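Local atomic coordinates of cell division protein FtsZ 1 (Methanocaldococcus jannaschii, PDB entry 2VAP), a protein that binds GTP, probably hydrolyses it, and is thought to polymerize into the contractile Z ring at the future site of cell division. Residues I40-T54 with K65-T79. Residues are numbered along the deposited sequence; the frame is centred on the assembly and turned at random.
With GDP (guanosine-5'-diphosphate), chain B.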
ATOM      1  N   ILE A  40       7.424  11.450   2.400  1.00 10.62           N
ATOM      2  CA  ILE A  40       6.553  10.446   1.790  1.00 11.54           C
ATOM      3  C   ILE A  40       5.298  11.088   1.204  1.00 10.55           C
ATOM      4  O   ILE A  40       4.657  11.924   1.844  1.00 14.22           O
ATOM      5  CB  ILE A  40       6.170   9.325   2.801  1.00 15.59           C
ATOM      6  CG1 ILE A  40       7.430   8.625   3.326  1.00 14.61           C
ATOM      7  CG2 ILE A  40       5.209   8.309   2.165  1.00 11.23           C
ATOM      8  CD1 ILE A  40       7.177   7.600   4.418  1.00 18.61           C
ATOM      9  N   THR A  41       4.966  10.692  -0.021  1.00  9.26           N
ATOM     10  CA  THR A  41       3.741  11.134  -0.677  1.00 12.05           C
ATOM     11  C   THR A  41       2.915   9.923  -1.110  1.00 11.63           C
ATOM     12  O   THR A  41       3.450   8.964  -1.669  1.00 13.10           O
ATOM     13  CB  THR A  41       4.048  12.045  -1.890  1.00 14.43           C
ATOM     14  OG1 THR A  41       4.859  13.148  -1.465  1.00 13.99           O
ATOM     15  CG2 THR A  41       2.766  12.585  -2.512  1.00 15.49           C
ATOM     16  N   VAL A  42       1.614   9.969  -0.828  1.00  9.62           N
ATOM     17  CA  VAL A  42       0.685   8.930  -1.266  1.00 10.78           C
ATOM     18  C   VAL A  42      -0.202   9.496  -2.374  1.00  8.98           C
ATOM     19  O   VAL A  42      -0.875  10.511  -2.180  1.00 12.73           O
ATOM     20  CB  VAL A  42      -0.190   8.401  -0.096  1.00 11.93           C
ATOM     21  CG1 VAL A  42      -1.093   7.265  -0.564  1.00 14.96           C
ATOM     22  CG2 VAL A  42       0.680   7.942   1.068  1.00 11.76           C
ATOM     23  N   VAL A  43      -0.185   8.840  -3.532  1.00  9.99           N
ATOM     24  CA  VAL A  43      -0.972   9.271  -4.687  1.00  7.74           C
ATOM     25  C   VAL A  43      -2.087   8.269  -4.984  1.00 10.39           C
ATOM     26  O   VAL A  43      -1.823   7.102  -5.282  1.00 11.10           O
ATOM     27  CB  VAL A  43      -0.092   9.473  -5.951  1.00  9.83           C
ATOM     28  CG1 VAL A  43      -0.922  10.026  -7.107  1.00 14.02           C
ATOM     29  CG2 VAL A  43       1.077  10.401  -5.652  1.00 11.59           C
ATOM     30  N   GLY A  44      -3.331   8.734  -4.894  1.00 10.14           N
ATOM     31  CA  GLY A  44      -4.499   7.908  -5.190  1.00  8.80           C
ATOM     32  C   GLY A  44      -5.101   8.264  -6.534  1.00 11.92           C
ATOM     33  O   GLY A  44      -5.443   9.423  -6.780  1.00 14.40           O
ATOM     34  N   CYS A  45      -5.239   7.261  -7.397  1.00 10.16           N
ATOM     35  CA  CYS A  45      -5.662   7.472  -8.780  1.00 11.00           C
ATOM     36  C   CYS A  45      -7.040   6.876  -9.058  1.00 12.33           C
ATOM     37  O   CYS A  45      -7.294   5.711  -8.748  1.00 12.65           O
ATOM     38  CB  CYS A  45      -4.634   6.867  -9.741  1.00 12.02           C
ATOM     39  SG  CYS A  45      -2.916   7.311  -9.393  1.00 15.47           S
ATOM     40  N   GLY A  46      -7.922   7.679  -9.647  1.00 11.30           N
ATOM     41  CA  GLY A  46      -9.260   7.218 -10.017  1.00 13.90           C
ATOM     42  C   GLY A  46     -10.235   7.190  -8.855  1.00 13.03           C
ATOM     43  O   GLY A  46      -9.920   7.656  -7.761  1.00 13.95           O
ATOM     44  N   GLY A  47     -11.420   6.632  -9.100  1.00 11.44           N
ATOM     45  CA  GLY A  47     -12.493   6.589  -8.106  1.00 13.02           C
ATOM     46  C   GLY A  47     -12.101   5.941  -6.792  1.00 17.63           C
ATOM     47  O   GLY A  47     -12.161   6.578  -5.736  1.00 14.97           O
ATOM     48  N   ALA A  48     -11.689   4.677  -6.862  1.00 12.30           N
ATOM     49  CA  ALA A  48     -11.281   3.917  -5.677  1.00 12.40           C
ATOM     50  C   ALA A  48     -10.062   4.525  -4.985  1.00 13.59           C
ATOM     51  O   ALA A  48     -10.014   4.599  -3.756  1.00 14.01           O
ATOM     52  CB  ALA A  48     -11.021   2.463  -6.043  1.00 14.48           C
ATOM     53  N   GLY A  49      -9.087   4.962  -5.781  1.00 12.32           N
ATOM     54  CA  GLY A  49      -7.889   5.625  -5.265  1.00 10.27           C
ATOM     55  C   GLY A  49      -8.197   6.912  -4.520  1.00 10.30           C
ATOM     56  O   GLY A  49      -7.612   7.180  -3.468  1.00 13.40           O
ATOM     57  N   ASN A  50      -9.115   7.707  -5.068  1.00 10.13           N
ATOM     58  CA  ASN A  50      -9.566   8.938  -4.422  1.00  9.47           C
ATOM     59  C   ASN A  50     -10.270   8.660  -3.095  1.00 14.42           C
ATOM     60  O   ASN A  50     -10.044   9.362  -2.109  1.00 15.21           O
ATOM     61  CB  ASN A  50     -10.488   9.736  -5.348  1.00 10.77           C
ATOM     62  CG  ASN A  50      -9.735  10.462  -6.453  1.00 12.50           C
ATOM     63  OD1 ASN A  50      -8.545  10.229  -6.685  1.00 16.55           O
ATOM     64  ND2 ASN A  50     -10.434  11.349  -7.145  1.00  8.98           N
ATOM     65  N   ASN A  51     -11.112   7.627  -3.086  1.00 14.34           N
ATOM     66  CA  ASN A  51     -11.803   7.184  -1.875  1.00 12.28           C
ATOM     67  C   ASN A  51     -10.815   6.783  -0.782  1.00 14.26           C
ATOM     68  O   ASN A  51     -11.017   7.098   0.394  1.00 15.48           O
ATOM     69  CB  ASN A  51     -12.751   6.023  -2.195  1.00 15.48           C
ATOM     70  CG  ASN A  51     -13.693   5.699  -1.048  1.00 31.21           C
ATOM     71  OD1 ASN A  51     -14.371   6.578  -0.512  1.00 31.28           O
ATOM     72  ND2 ASN A  51     -13.747   4.428  -0.673  1.00 35.71           N
ATOM     73  N   THR A  52      -9.744   6.098  -1.185  1.00 12.73           N
ATOM     74  CA  THR A  52      -8.664   5.716  -0.275  1.00 11.67           C
ATOM     75  C   THR A  52      -7.989   6.956   0.321  1.00 13.81           C
ATOM     76  O   THR A  52      -7.779   7.027   1.534  1.00 15.24           O
ATOM     77  CB  THR A  52      -7.621   4.807  -0.981  1.00 14.07           C
ATOM     78  OG1 THR A  52      -8.270   3.630  -1.479  1.00 15.09           O
ATOM     79  CG2 THR A  52      -6.511   4.389  -0.021  1.00 17.68           C
ATOM     80  N   ILE A  53      -7.670   7.930  -0.533  1.00 12.63           N
ATOM     81  CA  ILE A  53      -7.043   9.182  -0.097  1.00 11.16           C
ATOM     82  C   ILE A  53      -7.910   9.945   0.912  1.00 11.98           C
ATOM     83  O   ILE A  53      -7.405  10.416   1.934  1.00 16.98           O
ATOM     84  CB  ILE A  53      -6.672  10.094  -1.307  1.00 11.22           C
ATOM     85  CG1 ILE A  53      -5.549   9.468  -2.146  1.00 11.96           C
ATOM     86  CG2 ILE A  53      -6.292  11.506  -0.849  1.00 12.06           C
ATOM     87  CD1 ILE A  53      -4.180   9.380  -1.462  1.00 14.19           C
ATOM     88  N   THR A  54      -9.208  10.053   0.621  1.00 13.72           N
ATOM     89  CA  THR A  54     -10.163  10.728   1.507  1.00 14.77           C
ATOM     90  C   THR A  54     -10.128  10.133   2.915  1.00 16.97           C
ATOM     91  O   THR A  54     -10.035  10.866   3.904  1.00 24.20           O
ATOM     92  CB  THR A  54     -11.605  10.661   0.946  1.00 19.38           C
ATOM     93  OG1 THR A  54     -11.656  11.320  -0.323  1.00 17.58           O
ATOM     94  CG2 THR A  54     -12.599  11.334   1.891  1.00 17.19           C
ATOM     95  N   LYS A  65       2.222  13.228   2.728  1.00 13.39           N
ATOM     96  CA  LYS A  65       1.415  14.109   1.892  1.00 10.89           C
ATOM     97  C   LYS A  65       0.441  13.261   1.084  1.00 14.33           C
ATOM     98  O   LYS A  65       0.816  12.212   0.556  1.00 16.69           O
ATOM     99  CB  LYS A  65       2.324  14.912   0.955  1.00 13.55           C
ATOM    100  CG  LYS A  65       1.612  15.945   0.089  1.00 16.75           C
ATOM    101  CD  LYS A  65       2.590  16.606  -0.870  1.00 16.99           C
ATOM    102  CE  LYS A  65       1.897  17.622  -1.764  1.00 24.98           C
ATOM    103  NZ  LYS A  65       2.867  18.310  -2.661  1.00 22.61           N
ATOM    104  N   THR A  66      -0.809  13.711   0.994  1.00 11.35           N
ATOM    105  CA  THR A  66      -1.824  13.001   0.215  1.00 10.23           C
ATOM    106  C   THR A  66      -2.161  13.743  -1.074  1.00 15.08           C
ATOM    107  O   THR A  66      -2.489  14.931  -1.052  1.00 15.70           O
ATOM    108  CB  THR A  66      -3.119  12.749   1.024  1.00 15.87           C
ATOM    109  OG1 THR A  66      -3.548  13.969   1.644  1.00 17.98           O
ATOM    110  CG2 THR A  66      -2.890  11.684   2.093  1.00 15.21           C
ATOM    111  N   VAL A  67      -2.060  13.031  -2.193  1.00  8.37           N
ATOM    112  CA  VAL A  67      -2.382  13.586  -3.505  1.00 10.70           C
ATOM    113  C   VAL A  67      -3.459  12.731  -4.171  1.00 14.14           C
ATOM    114  O   VAL A  67      -3.325  11.511  -4.267  1.00 14.25           O
ATOM    115  CB  VAL A  67      -1.126  13.682  -4.417  1.00 12.03           C
ATOM    116  CG1 VAL A  67      -1.493  14.194  -5.810  1.00 14.46           C
ATOM    117  CG2 VAL A  67      -0.069  14.583  -3.789  1.00 13.42           C
ATOM    118  N   ALA A  68      -4.534  13.380  -4.611  1.00 11.63           N
ATOM    119  CA  ALA A  68      -5.599  12.702  -5.342  1.00 10.07           C
ATOM    120  C   ALA A  68      -5.612  13.169  -6.790  1.00 12.05           C
ATOM    121  O   ALA A  68      -5.625  14.371  -7.062  1.00 12.23           O
ATOM    122  CB  ALA A  68      -6.946  12.961  -4.686  1.00 11.36           C
ATOM    123  N   ILE A  69      -5.587  12.214  -7.715  1.00  9.53           N
ATOM    124  CA  ILE A  69      -5.689  12.529  -9.139  1.00 11.41           C
ATOM    125  C   ILE A  69      -6.861  11.790  -9.782  1.00 12.85           C
ATOM    126  O   ILE A  69      -7.163  10.647  -9.423  1.00 10.88           O
ATOM    127  CB  ILE A  69      -4.362  12.277  -9.923  1.00 12.27           C
ATOM    128  CG1 ILE A  69      -4.099  10.781 -10.129  1.00 14.50           C
ATOM    129  CG2 ILE A  69      -3.175  12.974  -9.237  1.00 13.29           C
ATOM    130  CD1 ILE A  69      -3.136  10.477 -11.270  1.00 19.18           C
ATOM    131  N   ASN A  70      -7.526  12.458 -10.721  1.00 10.26           N
ATOM    132  CA  ASN A  70      -8.678  11.880 -11.404  1.00  8.96           C
ATOM    133  C   ASN A  70      -8.981  12.616 -12.699  1.00 11.58           C
ATOM    134  O   ASN A  70      -8.651  13.794 -12.846  1.00 11.52           O
ATOM    135  CB  ASN A  70      -9.915  11.913 -10.496  1.00 11.05           C
ATOM    136  CG  ASN A  70     -10.875  10.759 -10.758  1.00 10.29           C
ATOM    137  OD1 ASN A  70     -11.047  10.308 -11.892  1.00 12.79           O
ATOM    138  ND2 ASN A  70     -11.512  10.279  -9.698  1.00 13.06           N
ATOM    139  N   THR A  71      -9.598  11.901 -13.635  1.00 10.58           N
ATOM    140  CA  THR A  71     -10.135  12.497 -14.855  1.00 10.71           C
ATOM    141  C   THR A  71     -11.550  13.000 -14.591  1.00 16.47           C
ATOM    142  O   THR A  71     -12.047  13.876 -15.300  1.00 14.45           O
ATOM    143  CB  THR A  71     -10.206  11.471 -16.001  1.00 13.26           C
ATOM    144  OG1 THR A  71     -10.888  10.296 -15.547  1.00 13.70           O
ATOM    145  CG2 THR A  71      -8.816  11.088 -16.473  1.00 11.20           C
ATOM    146  N   ASP A  72     -12.189  12.436 -13.567  1.00 13.61           N
ATOM    147  CA  ASP A  72     -13.564  12.768 -13.202  1.00 12.70           C
ATOM    148  C   ASP A  72     -13.586  13.887 -12.160  1.00 13.63           C
ATOM    149  O   ASP A  72     -13.174  13.691 -11.014  1.00 15.05           O
ATOM    150  CB  ASP A  72     -14.279  11.512 -12.676  1.00 13.08           C
ATOM    151  CG  ASP A  72     -15.774  11.719 -12.468  1.00 20.53           C
ATOM    152  OD1 ASP A  72     -16.178  12.784 -11.960  1.00 14.49           O
ATOM    153  OD2 ASP A  72     -16.549  10.796 -12.796  1.00 18.45           O
ATOM    154  N   ALA A  73     -14.078  15.055 -12.572  1.00 11.73           N
ATOM    155  CA  ALA A  73     -14.120  16.243 -11.715  1.00 11.13           C
ATOM    156  C   ALA A  73     -15.136  16.141 -10.575  1.00 14.70           C
ATOM    157  O   ALA A  73     -14.963  16.772  -9.529  1.00 15.73           O
ATOM    158  CB  ALA A  73     -14.382  17.491 -12.551  1.00 12.29           C
ATOM    159  N   GLN A  74     -16.190  15.355 -10.785  1.00 12.55           N
ATOM    160  CA  GLN A  74     -17.220  15.152  -9.765  1.00 15.48           C
ATOM    161  C   GLN A  74     -16.667  14.339  -8.600  1.00 18.20           C
ATOM    162  O   GLN A  74     -16.903  14.670  -7.437  1.00 23.34           O
ATOM    163  CB  GLN A  74     -18.460  14.466 -10.353  1.00 13.75           C
ATOM    164  CG  GLN A  74     -18.967  15.058 -11.672  1.00 13.33           C
ATOM    165  CD  GLN A  74     -19.270  16.547 -11.591  1.00 14.23           C
ATOM    166  OE1 GLN A  74     -18.876  17.317 -12.464  1.00 16.06           O
ATOM    167  NE2 GLN A  74     -19.970  16.955 -10.539  1.00 10.27           N
ATOM    168  N   GLN A  75     -15.924  13.281  -8.925  1.00 12.62           N
ATOM    169  CA  GLN A  75     -15.277  12.439  -7.918  1.00 12.10           C
ATOM    170  C   GLN A  75     -14.141  13.176  -7.207  1.00 15.42           C
ATOM    171  O   GLN A  75     -13.977  13.048  -5.993  1.00 17.05           O
ATOM    172  CB  GLN A  75     -14.755  11.140  -8.547  1.00 15.12           C
ATOM    173  CG  GLN A  75     -15.845  10.233  -9.124  1.00 13.17           C
ATOM    174  CD  GLN A  75     -15.314   8.909  -9.669  1.00 20.87           C
ATOM    175  OE1 GLN A  75     -16.031   7.909  -9.691  1.00 25.89           O
ATOM    176  NE2 GLN A  75     -14.062   8.901 -10.113  1.00 13.29           N
ATOM    177  N   LEU A  76     -13.370  13.954  -7.966  1.00 14.06           N
ATOM    178  CA  LEU A  76     -12.197  14.648  -7.427  1.00 12.42           C
ATOM    179  C   LEU A  76     -12.537  15.749  -6.417  1.00 16.37           C
ATOM    180  O   LEU A  76     -11.857  15.889  -5.400  1.00 16.11           O
ATOM    181  CB  LEU A  76     -11.331  15.217  -8.560  1.00  9.84           C
ATOM    182  CG  LEU A  76      -9.971  15.805  -8.159  1.00 10.69           C
ATOM    183  CD1 LEU A  76      -8.997  14.720  -7.698  1.00 15.88           C
ATOM    184  CD2 LEU A  76      -9.382  16.600  -9.303  1.00 13.99           C
ATOM    185  N   ILE A  77     -13.582  16.523  -6.698  1.00 16.51           N
ATOM    186  CA  ILE A  77     -13.936  17.665  -5.848  1.00 19.37           C
ATOM    187  C   ILE A  77     -14.478  17.269  -4.463  1.00 18.95           C
ATOM    188  O   ILE A  77     -14.265  17.989  -3.486  1.00 20.73           O
ATOM    189  CB  ILE A  77     -14.841  18.691  -6.604  1.00 31.42           C
ATOM    190  CG1 ILE A  77     -14.009  19.893  -7.070  1.00 63.38           C
ATOM    191  CG2 ILE A  77     -15.991  19.188  -5.736  1.00 32.11           C
ATOM    192  CD1 ILE A  77     -12.898  19.565  -8.065  1.00 44.25           C
ATOM    193  N   ARG A  78     -15.147  16.120  -4.379  1.00 17.11           N
ATOM    194  CA  ARG A  78     -15.637  15.623  -3.087  1.00 18.37           C
ATOM    195  C   ARG A  78     -14.577  14.837  -2.301  1.00 20.17           C
ATOM    196  O   ARG A  78     -14.807  14.445  -1.155  1.00 20.41           O
ATOM    197  CB  ARG A  78     -16.934  14.814  -3.243  1.00 31.66           C
ATOM    198  CG  ARG A  78     -16.894  13.689  -4.265  1.00 30.31           C
ATOM    199  CD  ARG A  78     -18.194  12.898  -4.238  1.00 37.14           C
ATOM    200  NE  ARG A  78     -18.456  12.220  -5.507  1.00 96.94           N
ATOM    201  CZ  ARG A  78     -19.281  12.672  -6.449  1.00 48.83           C
ATOM    202  NH1 ARG A  78     -19.941  13.813  -6.279  1.00 46.31           N
ATOM    203  NH2 ARG A  78     -19.450  11.980  -7.566  1.00 44.46           N
ATOM    204  N   THR A  79     -13.419  14.626  -2.923  1.00 18.31           N
ATOM    205  CA  THR A  79     -12.282  13.974  -2.277  1.00 13.08           C
ATOM    206  C   THR A  79     -11.590  14.939  -1.313  1.00 18.63           C
ATOM    207  O   THR A  79     -11.507  16.139  -1.578  1.00 20.90           O
ATOM    208  CB  THR A  79     -11.268  13.461  -3.334  1.00 15.51           C
ATOM    209  OG1 THR A  79     -11.929  12.567  -4.236  1.00 15.96           O
ATOM    210  CG2 THR A  79     -10.093  12.736  -2.686  1.00 21.93           C
TER
HETATM  211  PB  GDP B1355     -11.602   4.380 -12.341  1.00 14.91           P
HETATM  212  O1B GDP B1355     -11.866   4.490 -13.823  1.00 19.51           O
HETATM  213  O2B GDP B1355     -12.078   5.636 -11.650  1.00 14.57           O
HETATM  214  O3B GDP B1355     -10.122   4.196 -12.113  1.00 14.13           O
HETATM  215  O3A GDP B1355     -12.410   3.098 -11.796  1.00 14.00           O
HETATM  216  PA  GDP B1355     -12.760   2.847 -10.244  1.00 15.97           P
HETATM  217  O1A GDP B1355     -11.676   3.359  -9.328  1.00 14.10           O
HETATM  218  O2A GDP B1355     -14.108   3.428  -9.888  1.00 15.27           O
HETATM  219  O5' GDP B1355     -12.832   1.244 -10.174  1.00 15.10           O
HETATM  220  C5' GDP B1355     -11.707   0.459 -10.557  1.00 12.44           C
HETATM  221  C4' GDP B1355     -11.675  -0.811  -9.724  1.00 13.42           C
HETATM  222  O4' GDP B1355     -11.628  -0.483  -8.332  1.00 15.67           O
HETATM  223  C3' GDP B1355     -12.930  -1.645  -9.924  1.00 16.51           C
HETATM  224  O3' GDP B1355     -12.745  -2.631 -10.945  1.00 16.11           O
HETATM  225  C2' GDP B1355     -13.194  -2.253  -8.561  1.00 14.34           C
HETATM  226  O2' GDP B1355     -12.549  -3.523  -8.447  1.00 16.41           O
HETATM  227  C1' GDP B1355     -12.540  -1.292  -7.584  1.00 15.42           C
HETATM  228  N9  GDP B1355     -13.538  -0.426  -6.898  1.00 12.74           N
HETATM  229  C8  GDP B1355     -14.620   0.180  -7.433  1.00 17.18           C
HETATM  230  N7  GDP B1355     -15.296   0.898  -6.497  1.00 16.93           N
HETATM  231  C5  GDP B1355     -14.637   0.758  -5.331  1.00 18.35           C
HETATM  232  C6  GDP B1355     -14.795   1.244  -3.936  1.00 16.29           C
HETATM  233  O6  GDP B1355     -15.749   1.987  -3.619  1.00 20.16           O
HETATM  234  N1  GDP B1355     -13.883   0.861  -3.026  1.00 15.45           N
HETATM  235  C2  GDP B1355     -12.841   0.061  -3.337  1.00 15.78           C
HETATM  236  N2  GDP B1355     -11.959  -0.285  -2.369  1.00 17.80           N
HETATM  237  N3  GDP B1355     -12.639  -0.418  -4.591  1.00 14.03           N
HETATM  238  C4  GDP B1355     -13.483  -0.111  -5.605  1.00 14.87           C
HETATM  239  O   HOH W   1     -13.535  10.517  -2.153  1.00 30.82           O
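The nucleotide-binding beta-alpha-beta unit of the tubulin/FtsZ GTPase domain brings strands 40-45 and 65-70 together as parallel neighbours, with helix 46-54 packed over one face, nearly antiparallel to strand 65-70 (160° between directions). Six backbone hydrogen bonds join the strands and the turn after them, from Lys65 N on Ile40 O to Gly46 N on Ile69 O; the straightest joins Ile69 N to Gly44 O (2.9 Å, 175° at the hydrogen). The helix lays Ile53 on the Thr66 and Ala68 face: Ile53 CG2 lies 3.9 Å from Thr66 CB, while CD1 reaches Val67 O. On the opposite face, Cys45 SG lies 3.7 Å from Ile69 CD1, beneath helix 135-149. Ile69 CG1 sits between its own backbone N and carbonyl carbon (chi1 74°), a rotation that leaves it and CD1 beside the sulfur. The spacing of Gly44, Gly46 and Gly49, from strand through turn into helix, is consistent with a Rossmann-type GxGxxG pattern. Asn70 OD1 closes an Asx turn on Asp72 N, and Asp72 OD1 caps helix 73-77 through Gln75 N. At the strand-to-helix turn, Gly47 N donates to GDP O2B (2.8 Å) and Ala48 N to GDP O1A at 2.8 Å.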